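Local coordinates for protein xyloglucan-specific endo-beta-1,4-glucanase BoGH9A (Bacteroides ovatus, PDB 6DHT) that cleaves internal beta-1,4-glucosidic linkages in the backbone of xyloglucan, releasing xyloglucan oligosaccharides, at residues K113-Q118 and K164-A169; A129-R134 and D504-P509; V249-C254 and H498-S503. All coordinates share one frame; numbering follows the deposited sequence. Where two conformers were deposited one is given.

Contact 1. Residues K113-Q118 and K164-A169; sequences KSFYYQ and KGWYDA. With EDO (1,2-ethanediol), chain G.
F115, near the end of helix 105-117, and Q118, just after it, meet W166, Y167 and A169 of an irregular loop in a buried contact that is part aromatic and part polar. F115 and W166 form an inclined edge-to-face stack. The planes stand at 60° and the centroids of the F115 ring and the W166 six-membered ring are 4.8 Å apart. F115 CD2 lies over the middle of the indole, 3.7 Å from W166 CE2. F115 CB adds an off-centre CH-pi contact with the five-membered ring. Family 9 glycoside hydrolases are (alpha/alpha)6 barrels, and here helices 551-567, 213-226 and 176-192 pack around this aromatic pair. The polar half belongs to Q118. Y167 N donates to Q118 O at 2.8 Å, with an N-H...O angle of 160°. The bend at chi2 (-70°) brings the Q118 amide to the carbonyls of Y167 and A169. Q118 NE2 reaches Y167 O at 3.0 Å from above the carbonyl plane, and bonds weakly to A169 O at 3.3 Å. Q118 OE1 accepts from H498 NE2, so both ends of the amide are engaged and its rotation is fixed. A169 lies beside E548 and D171, the predicted proton donor and nucleophile.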
loop_
_atom_site.group_PDB
_atom_site.type_symbol
_atom_site.label_atom_id
_atom_site.label_comp_id
_atom_site.label_asym_id
_atom_site.label_seq_id
_atom_site.Cartn_x
_atom_site.Cartn_y
_atom_site.Cartn_z
ATOM N N LYS A 113 -6.667 6.886 -6.389
ATOM C CA LYS A 113 -7.052 7.001 -7.786
ATOM C C LYS A 113 -6.130 6.173 -8.690
ATOM O O LYS A 113 -6.520 5.806 -9.804
ATOM C CB LYS A 113 -7.050 8.477 -8.182
ATOM C CG LYS A 113 -7.543 8.830 -9.560
ATOM C CD LYS A 113 -8.963 8.387 -9.844
ATOM C CE LYS A 113 -9.442 8.969 -11.184
ATOM N NZ LYS A 113 -9.637 10.445 -11.175
ATOM N N SER A 114 -4.917 5.866 -8.229
ATOM C CA SER A 114 -4.015 5.019 -9.006
ATOM C C SER A 114 -4.662 3.680 -9.344
ATOM O O SER A 114 -4.407 3.114 -10.425
ATOM C CB SER A 114 -2.712 4.780 -8.240
ATOM O OG SER A 114 -2.869 3.863 -7.159
ATOM N N PHE A 115 -5.487 3.159 -8.437
ATOM C CA PHE A 115 -6.153 1.887 -8.644
ATOM C C PHE A 115 -7.126 1.955 -9.827
ATOM O O PHE A 115 -7.247 0.993 -10.605
ATOM C CB PHE A 115 -6.875 1.446 -7.373
ATOM C CG PHE A 115 -5.935 1.023 -6.278
ATOM C CD1 PHE A 115 -5.376 1.952 -5.413
ATOM C CD2 PHE A 115 -5.591 -0.324 -6.133
ATOM C CE1 PHE A 115 -4.464 1.545 -4.434
ATOM C CE2 PHE A 115 -4.701 -0.720 -5.152
ATOM C CZ PHE A 115 -4.131 0.221 -4.317
ATOM N N TYR A 116 -7.809 3.092 -9.967
ATOM C CA TYR A 116 -8.678 3.320 -11.112
ATOM C C TYR A 116 -7.898 3.183 -12.431
ATOM O O TYR A 116 -8.334 2.502 -13.353
ATOM C CB TYR A 116 -9.399 4.671 -10.998
ATOM C CG TYR A 116 -9.990 5.119 -12.320
ATOM C CD1 TYR A 116 -11.205 4.619 -12.775
ATOM C CD2 TYR A 116 -9.321 6.037 -13.112
ATOM C CE1 TYR A 116 -11.721 5.019 -13.997
ATOM C CE2 TYR A 116 -9.840 6.445 -14.327
ATOM C CZ TYR A 116 -11.046 5.937 -14.756
ATOM O OH TYR A 116 -11.580 6.326 -15.971
ATOM N N TYR A 117 -6.707 3.786 -12.497
ATOM C CA TYR A 117 -5.888 3.669 -13.687
ATOM C C TYR A 117 -5.457 2.215 -13.960
ATOM O O TYR A 117 -5.229 1.831 -15.113
ATOM C CB TYR A 117 -4.669 4.576 -13.587
ATOM C CG TYR A 117 -5.004 6.040 -13.695
ATOM C CD1 TYR A 117 -5.360 6.602 -14.923
ATOM C CD2 TYR A 117 -4.931 6.878 -12.590
ATOM C CE1 TYR A 117 -5.633 7.941 -15.038
ATOM C CE2 TYR A 117 -5.228 8.210 -12.697
ATOM C CZ TYR A 117 -5.574 8.736 -13.934
ATOM O OH TYR A 117 -5.846 10.091 -14.015
ATOM N N GLN A 118 -5.341 1.398 -12.919
ATOM C CA GLN A 118 -4.971 -0.004 -13.081
ATOM C C GLN A 118 -6.126 -0.928 -13.519
ATOM O O GLN A 118 -5.941 -2.149 -13.683
ATOM C CB GLN A 118 -4.383 -0.564 -11.787
ATOM C CG GLN A 118 -3.073 0.060 -11.311
ATOM C CD GLN A 118 -1.889 -0.289 -12.185
ATOM O OE1 GLN A 118 -1.464 0.513 -13.017
ATOM N NE2 GLN A 118 -1.315 -1.464 -11.963
ATOM N N LYS A 164 -12.696 -7.916 -14.975
ATOM C CA LYS A 164 -12.528 -6.822 -14.008
ATOM C C LYS A 164 -11.286 -7.085 -13.174
ATOM O O LYS A 164 -10.431 -7.885 -13.528
ATOM C CB LYS A 164 -13.789 -6.593 -13.158
ATOM C CG LYS A 164 -15.014 -6.254 -14.001
ATOM C CD LYS A 164 -16.276 -6.210 -13.173
ATOM C CE LYS A 164 -16.298 -5.015 -12.268
ATOM N NZ LYS A 164 -17.620 -4.928 -11.607
ATOM N N GLY A 165 -11.171 -6.387 -12.052
ATOM C CA GLY A 165 -9.929 -6.430 -11.298
ATOM C C GLY A 165 -8.850 -5.513 -11.838
ATOM O O GLY A 165 -8.945 -4.984 -12.949
ATOM N N TRP A 166 -7.815 -5.328 -11.027
ATOM C CA TRP A 166 -6.711 -4.452 -11.386
ATOM C C TRP A 166 -5.519 -5.202 -11.991
ATOM O O TRP A 166 -5.214 -6.306 -11.571
ATOM C CB TRP A 166 -6.157 -3.716 -10.158
ATOM C CG TRP A 166 -7.165 -2.986 -9.320
ATOM C CD1 TRP A 166 -8.007 -1.994 -9.722
ATOM C CD2 TRP A 166 -7.393 -3.173 -7.918
ATOM N NE1 TRP A 166 -8.760 -1.557 -8.651
ATOM C CE2 TRP A 166 -8.400 -2.265 -7.533
ATOM C CE3 TRP A 166 -6.839 -4.013 -6.957
ATOM C CZ2 TRP A 166 -8.846 -2.173 -6.225
ATOM C CZ3 TRP A 166 -7.283 -3.913 -5.653
ATOM C CH2 TRP A 166 -8.268 -2.999 -5.301
ATOM N N TYR A 167 -4.794 -4.559 -12.892
ATOM C CA TYR A 167 -3.437 -4.974 -13.171
ATOM C C TYR A 167 -2.646 -4.896 -11.862
ATOM O O TYR A 167 -2.767 -3.929 -11.105
ATOM C CB TYR A 167 -2.781 -4.068 -14.188
ATOM C CG TYR A 167 -3.416 -4.032 -15.552
ATOM C CD1 TYR A 167 -3.668 -5.195 -16.258
ATOM C CD2 TYR A 167 -3.745 -2.812 -16.145
ATOM C CE1 TYR A 167 -4.233 -5.142 -17.515
ATOM C CE2 TYR A 167 -4.326 -2.760 -17.394
ATOM C CZ TYR A 167 -4.553 -3.933 -18.070
ATOM O OH TYR A 167 -5.139 -3.896 -19.318
ATOM N N ASP A 168 -1.809 -5.887 -11.589
ATOM C CA ASP A 168 -1.089 -5.937 -10.327
ATOM C C ASP A 168 -0.098 -4.798 -10.130
ATOM O O ASP A 168 0.084 -4.307 -9.004
ATOM C CB ASP A 168 -0.315 -7.239 -10.221
ATOM C CG ASP A 168 0.110 -7.557 -8.810
ATOM O OD1 ASP A 168 -0.757 -7.562 -7.904
ATOM O OD2 ASP A 168 1.298 -7.844 -8.604
ATOM N N ALA A 169 0.628 -4.413 -11.182
ATOM C CA ALA A 169 1.846 -3.672 -10.966
ATOM C C ALA A 169 2.360 -3.137 -12.289
ATOM O O ALA A 169 1.583 -2.624 -13.094
ATOM C CB ALA A 169 2.869 -4.606 -10.310
HETATM C C1 EDO G . -8.404 13.083 -8.539
HETATM O O1 EDO G . -8.030 12.742 -9.887
HETATM C C2 EDO G . -7.648 12.189 -7.558
HETATM O O2 EDO G . -6.224 12.403 -7.648
#

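Contact 2. Residues A129-R134 and D504-P509; sequences AGQWHR and DDIEDP. With MG (magnesium ion), chain X.
D508 O is gripped by two donors, the indole N-H of W132 and water 1. W132 NE1 lies 2.9 Å from D508 O, and the bond is nearly straight at 169°. The oxygen is in the plane of the indole, but the N-H comes from above the carbonyl plane. Water 1 donates to D508 O at 2.7 Å and to D504 OD2. The same water is a ligand of the magnesium ion, so D508 O is a second-shell group and W132 holds it from behind. The metal is bound directly by D504 OD1 and by I506 O, each at 2.1 Å. Waters 2 and 3 and S501 O complete its six ligands. D504 OD1 also accepts from I506 N at 3.0 Å, which closes an Asx turn. In the apolar part, I506 CG2 lies 3.6 Å from W132 NE1 and also meets the amide of Q131. Q131 is extended beyond CG, and its CG lies over one face of the W132 indole. W132 closes a type II' beta turn starting at A129, the last residue of helix 126-129. The metal would probably polarise water 1 and strengthen its bonds to D504 and D508, stiffening the loop that W132 holds.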
loop_
_atom_site.group_PDB
_atom_site.type_symbol
_atom_site.label_atom_id
_atom_site.label_comp_id
_atom_site.label_asym_id
_atom_site.label_seq_id
_atom_site.Cartn_x
_atom_site.Cartn_y
_atom_site.Cartn_z
ATOM N N ALA A 129 -10.086 10.355 -16.142
ATOM C CA ALA A 129 -8.675 9.985 -16.281
ATOM C C ALA A 129 -7.767 11.147 -16.598
ATOM O O ALA A 129 -6.557 11.050 -16.411
ATOM C CB ALA A 129 -8.525 8.918 -17.355
ATOM N N GLY A 130 -8.322 12.244 -17.095
ATOM C CA GLY A 130 -7.473 13.330 -17.569
ATOM C C GLY A 130 -6.715 12.904 -18.820
ATOM O O GLY A 130 -7.235 12.148 -19.648
ATOM N N GLN A 131 -5.475 13.357 -18.964
ATOM C CA GLN A 131 -4.744 13.062 -20.193
ATOM C C GLN A 131 -4.383 11.582 -20.341
ATOM O O GLN A 131 -4.060 11.135 -21.440
ATOM C CB GLN A 131 -3.483 13.919 -20.313
ATOM C CG GLN A 131 -2.432 13.655 -19.272
ATOM C CD GLN A 131 -1.200 14.530 -19.472
ATOM O OE1 GLN A 131 -0.812 14.825 -20.597
ATOM N NE2 GLN A 131 -0.599 14.964 -18.380
ATOM N N TRP A 132 -4.450 10.817 -19.249
ATOM C CA TRP A 132 -4.098 9.390 -19.304
ATOM C C TRP A 132 -5.319 8.520 -19.549
ATOM O O TRP A 132 -5.578 7.569 -18.809
ATOM C CB TRP A 132 -3.390 8.947 -18.014
ATOM C CG TRP A 132 -2.184 9.802 -17.675
ATOM C CD1 TRP A 132 -0.909 9.637 -18.123
ATOM C CD2 TRP A 132 -2.171 10.957 -16.841
ATOM N NE1 TRP A 132 -0.104 10.616 -17.615
ATOM C CE2 TRP A 132 -0.858 11.441 -16.818
ATOM C CE3 TRP A 132 -3.150 11.631 -16.107
ATOM C CZ2 TRP A 132 -0.500 12.566 -16.097
ATOM C CZ3 TRP A 132 -2.797 12.736 -15.393
ATOM C CH2 TRP A 132 -1.488 13.194 -15.378
ATOM N N HIS A 133 -6.076 8.861 -20.588
ATOM C CA HIS A 133 -7.236 8.076 -20.979
ATOM C C HIS A 133 -6.822 6.998 -21.953
ATOM O O HIS A 133 -5.841 7.169 -22.685
ATOM C CB HIS A 133 -8.329 8.971 -21.588
ATOM C CG HIS A 133 -7.859 9.822 -22.725
ATOM N ND1 HIS A 133 -7.855 9.380 -24.032
ATOM C CD2 HIS A 133 -7.380 11.089 -22.756
ATOM C CE1 HIS A 133 -7.393 10.337 -24.817
ATOM N NE2 HIS A 133 -7.099 11.384 -24.069
ATOM N N ARG A 134 -7.552 5.889 -21.943
ATOM C CA ARG A 134 -7.306 4.802 -22.881
ATOM C C ARG A 134 -8.528 3.940 -23.087
ATOM O O ARG A 134 -9.505 4.017 -22.349
ATOM C CB ARG A 134 -6.127 3.944 -22.421
ATOM C CG ARG A 134 -6.365 3.147 -21.151
ATOM C CD ARG A 134 -5.106 2.399 -20.679
ATOM N NE ARG A 134 -5.492 1.370 -19.721
ATOM C CZ ARG A 134 -5.524 1.514 -18.397
ATOM N NH1 ARG A 134 -5.120 2.632 -17.832
ATOM N NH2 ARG A 134 -5.926 0.498 -17.640
ATOM N N ASP A 504 2.030 4.271 -23.207
ATOM C CA ASP A 504 1.103 5.271 -23.690
ATOM C C ASP A 504 1.960 6.257 -24.443
ATOM O O ASP A 504 3.167 6.073 -24.549
ATOM C CB ASP A 504 0.254 5.900 -22.571
ATOM C CG ASP A 504 1.064 6.660 -21.529
ATOM O OD1 ASP A 504 2.217 7.072 -21.771
ATOM O OD2 ASP A 504 0.507 6.885 -20.430
ATOM N N ASP A 505 1.353 7.291 -24.975
ATOM C CA ASP A 505 2.130 8.240 -25.741
ATOM C C ASP A 505 2.099 9.558 -24.996
ATOM O O ASP A 505 2.028 10.617 -25.588
ATOM C CB ASP A 505 1.577 8.319 -27.163
ATOM C CG ASP A 505 1.631 6.963 -27.878
ATOM O OD1 ASP A 505 2.736 6.371 -27.968
ATOM O OD2 ASP A 505 0.568 6.476 -28.325
ATOM N N ILE A 506 2.177 9.454 -23.668
ATOM C CA ILE A 506 2.126 10.602 -22.774
ATOM C C ILE A 506 3.424 10.667 -21.982
ATOM O O ILE A 506 3.844 9.672 -21.386
ATOM C CB ILE A 506 0.917 10.497 -21.830
ATOM C CG1 ILE A 506 -0.365 10.454 -22.663
ATOM C CG2 ILE A 506 0.889 11.665 -20.858
ATOM C CD1 ILE A 506 -1.512 9.843 -21.969
ATOM N N GLU A 507 4.094 11.808 -22.029
ATOM C CA GLU A 507 5.394 11.961 -21.391
ATOM C C GLU A 507 5.275 11.775 -19.870
ATOM O O GLU A 507 5.987 10.971 -19.276
ATOM C CB GLU A 507 5.999 13.332 -21.721
ATOM C CG GLU A 507 7.318 13.617 -21.006
ATOM C CD GLU A 507 7.959 14.931 -21.421
ATOM O OE1 GLU A 507 7.570 15.492 -22.466
ATOM O OE2 GLU A 507 8.856 15.404 -20.692
ATOM N N ASP A 508 4.380 12.511 -19.236
ATOM C CA ASP A 508 4.269 12.400 -17.791
ATOM C C ASP A 508 3.696 11.035 -17.422
ATOM O O ASP A 508 2.772 10.533 -18.065
ATOM C CB ASP A 508 3.376 13.500 -17.240
ATOM C CG ASP A 508 4.046 14.845 -17.242
ATOM O OD1 ASP A 508 5.298 14.899 -17.302
ATOM O OD2 ASP A 508 3.307 15.840 -17.179
ATOM N N PRO A 509 4.255 10.415 -16.368
ATOM C CA PRO A 509 3.699 9.133 -15.930
ATOM C C PRO A 509 2.296 9.269 -15.326
ATOM O O PRO A 509 1.892 10.355 -14.897
ATOM C CB PRO A 509 4.675 8.697 -14.840
ATOM C CG PRO A 509 5.203 9.960 -14.285
ATOM C CD PRO A 509 5.349 10.865 -15.488
HETATM MG MG MG X . 3.956 7.642 -20.780
HETATM O O HOH W 1 2.612 8.015 -19.149
HETATM O O HOH W 2 4.949 7.234 -22.543
HETATM O O HOH W 3 5.509 8.122 -19.630
#

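Contact 3. Residues V249-C254 and H498-S503; sequences VKPVDC and HRLSAS. With MG (magnesium ion), chain X; EDO (1,2-ethanediol), chain F.
K250 and S503 carry the polar side of this contact, where the loop V249-C254 lies along the short helix 499-503. The lysine chain runs past the backbone carbonyl of S503. K250 CG comes within 3.2 Å of S503 O, and K250 NZ bends back at chi4 (-85°) to give S503 O a weak hydrogen bond of 3.3 Å. The stronger partner of the ammonium group is D505, which forms a salt bridge with it. S503 OG sits between its own N and carbonyl carbon (chi1 65°), which lets it reach back to R499 O. S503 OG donates to R499 O at 2.7 Å. R499 O also takes the S503 N-H, and the two donors reach it from opposite faces of the carbonyl plane. S503 CB packs on the backbone of V249, whose carbonyl O accepts a hydrogen bond from Y172 OH.

The apolar contact is small. P251 CG meets L500 CD2 at 3.6 Å, and the two side chains cross at about a right angle.

H498 is at the N-cap position of the helix. Separately, H498 ND1 shares a hydrogen bond of 3.0 Å with S501 OG. S501 O binds the magnesium ion at 2.1 Å.

Ligand bonds belong to R499. R499 NH1 donates to O2 of a 1,2-ethanediol at 2.9 Å, and R499 NH2 donates to its O1 at 2.8 Å. R499 NH1 also bonds G170 O, and R499 NE bonds E246 O. The guanidinium lies close to D171 and H497, both predicted active-site residues. The diol probably comes from the crystallisation liquor, but beside the predicted active site it might mimic sugar hydroxyls. S503 O and D505 share the K250 ammonium group, and the salt bridge is probably the stronger hold.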
loop_
_atom_site.group_PDB
_atom_site.type_symbol
_atom_site.label_atom_id
_atom_site.label_comp_id
_atom_site.label_asym_id
_atom_site.label_seq_id
_atom_site.Cartn_x
_atom_site.Cartn_y
_atom_site.Cartn_z
ATOM N N VAL A 249 4.185 -2.873 -24.073
ATOM C CA VAL A 249 3.191 -2.549 -25.081
ATOM C C VAL A 249 1.881 -2.159 -24.412
ATOM O O VAL A 249 1.670 -2.463 -23.236
ATOM C CB VAL A 249 2.935 -3.744 -26.005
ATOM C CG1 VAL A 249 4.247 -4.179 -26.673
ATOM C CG2 VAL A 249 2.348 -4.913 -25.274
ATOM N N LYS A 250 1.006 -1.500 -25.160
ATOM C CA LYS A 250 -0.288 -1.099 -24.635
ATOM C C LYS A 250 -1.170 -2.318 -24.386
ATOM O O LYS A 250 -1.036 -3.339 -25.055
ATOM C CB LYS A 250 -1.001 -0.179 -25.622
ATOM C CG LYS A 250 -0.337 1.125 -25.929
ATOM C CD LYS A 250 -1.021 1.760 -27.157
ATOM C CE LYS A 250 -0.234 2.921 -27.743
ATOM N NZ LYS A 250 -0.542 4.186 -27.044
ATOM N N PRO A 251 -2.099 -2.229 -23.430
ATOM C CA PRO A 251 -2.968 -3.394 -23.223
ATOM C C PRO A 251 -3.694 -3.908 -24.484
ATOM O O PRO A 251 -3.795 -5.119 -24.685
ATOM C CB PRO A 251 -3.971 -2.887 -22.183
ATOM C CG PRO A 251 -3.205 -1.901 -21.396
ATOM C CD PRO A 251 -2.291 -1.212 -22.384
ATOM N N VAL A 252 -4.162 -3.008 -25.341
ATOM C CA VAL A 252 -4.875 -3.433 -26.542
ATOM C C VAL A 252 -3.993 -4.196 -27.528
ATOM O O VAL A 252 -4.507 -4.901 -28.398
ATOM C CB VAL A 252 -5.551 -2.249 -27.251
ATOM C CG1 VAL A 252 -6.665 -1.689 -26.381
ATOM C CG2 VAL A 252 -4.553 -1.191 -27.606
ATOM N N ASP A 253 -2.675 -4.068 -27.389
ATOM C CA ASP A 253 -1.732 -4.782 -28.259
ATOM C C ASP A 253 -1.222 -6.111 -27.672
ATOM O O ASP A 253 -0.395 -6.805 -28.286
ATOM C CB ASP A 253 -0.580 -3.843 -28.609
ATOM C CG ASP A 253 -1.060 -2.597 -29.344
ATOM O OD1 ASP A 253 -2.033 -2.711 -30.118
ATOM O OD2 ASP A 253 -0.504 -1.509 -29.137
ATOM N N CYS A 254 -1.731 -6.481 -26.500
ATOM C CA CYS A 254 -1.340 -7.733 -25.870
ATOM C C CYS A 254 -2.068 -8.895 -26.524
ATOM O O CYS A 254 -3.269 -8.814 -26.782
ATOM C CB CYS A 254 -1.652 -7.698 -24.371
ATOM S SG CYS A 254 -0.568 -6.604 -23.451
ATOM N N HIS A 498 6.630 0.704 -15.426
ATOM C CA HIS A 498 5.167 0.593 -15.409
ATOM C C HIS A 498 4.739 0.488 -16.853
ATOM O O HIS A 498 4.831 1.464 -17.597
ATOM C CB HIS A 498 4.592 1.877 -14.788
ATOM C CG HIS A 498 3.117 1.851 -14.547
ATOM N ND1 HIS A 498 2.350 3.004 -14.530
ATOM C CD2 HIS A 498 2.277 0.840 -14.232
ATOM C CE1 HIS A 498 1.100 2.688 -14.237
ATOM N NE2 HIS A 498 1.027 1.382 -14.056
ATOM N N ARG A 499 4.275 -0.679 -17.261
ATOM C CA ARG A 499 3.945 -0.851 -18.672
ATOM C C ARG A 499 2.866 0.130 -19.133
ATOM O O ARG A 499 2.922 0.611 -20.262
ATOM C CB ARG A 499 3.550 -2.282 -18.999
ATOM C CG ARG A 499 4.732 -3.265 -19.070
ATOM C CD ARG A 499 4.251 -4.693 -19.171
ATOM N NE ARG A 499 5.349 -5.658 -19.310
ATOM C CZ ARG A 499 6.142 -6.035 -18.323
ATOM N NH1 ARG A 499 5.992 -5.504 -17.108
ATOM N NH2 ARG A 499 7.087 -6.938 -18.530
ATOM N N LEU A 500 1.908 0.486 -18.272
ATOM C CA LEU A 500 0.921 1.475 -18.711
ATOM C C LEU A 500 1.529 2.839 -19.027
ATOM O O LEU A 500 1.267 3.413 -20.083
ATOM C CB LEU A 500 -0.176 1.661 -17.665
ATOM C CG LEU A 500 -1.214 0.551 -17.522
ATOM C CD1 LEU A 500 -2.183 0.892 -16.370
ATOM C CD2 LEU A 500 -2.012 0.294 -18.769
ATOM N N SER A 501 2.322 3.390 -18.120
ATOM C CA SER A 501 2.934 4.698 -18.353
ATOM C C SER A 501 3.952 4.654 -19.500
ATOM O O SER A 501 4.177 5.662 -20.190
ATOM C CB SER A 501 3.626 5.237 -17.102
ATOM O OG SER A 501 2.671 5.518 -16.077
ATOM N N ALA A 502 4.601 3.506 -19.672
ATOM C CA ALA A 502 5.713 3.417 -20.621
ATOM C C ALA A 502 5.199 3.240 -22.036
ATOM O O ALA A 502 5.900 3.604 -22.991
ATOM C CB ALA A 502 6.665 2.275 -20.238
ATOM N N SER A 503 4.010 2.678 -22.202
ATOM C CA SER A 503 3.499 2.366 -23.536
ATOM C C SER A 503 2.449 3.327 -24.036
ATOM O O SER A 503 1.993 3.205 -25.174
ATOM C CB SER A 503 2.946 0.952 -23.589
ATOM O OG SER A 503 1.807 0.827 -22.754
HETATM MG MG MG X . 3.956 7.642 -20.780
HETATM C C1 EDO F . 9.084 -7.902 -15.251
HETATM O O1 EDO F . 9.086 -7.585 -16.658
HETATM C C2 EDO F . 7.682 -7.822 -14.640
HETATM O O2 EDO F . 7.230 -6.467 -14.707
HETATM O O HOH W 1 2.612 8.015 -19.149
HETATM O O HOH W 2 4.949 7.234 -22.543
HETATM O O HOH W 3 5.509 8.122 -19.630
#

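Contact 1 is the core contact, contact 3 is partly buried, and contact 2 lies at the surface. Their chemistry follows this order. Aromatic stacking and neutral amide bonds mark the interior, while carboxylates, a metal and its waters lie nearer the surface. Contacts 2 and 3 share the magnesium ion, because helix 499-503 runs into the loop D504-P509. Contacts 1 and 2 meet at Y117: Y117 OH probably hydrogen-bonds A129 O at 2.7 Å, and Y117 O probably accepts from R134 NH1 at 2.8 Å. Contact 3 sits on contact 1 where P251 packs against Y167. Contacts 1 and 3 adjoin predicted active-site residues through A169 and R499, and contact 2 lies outward at the magnesium loop.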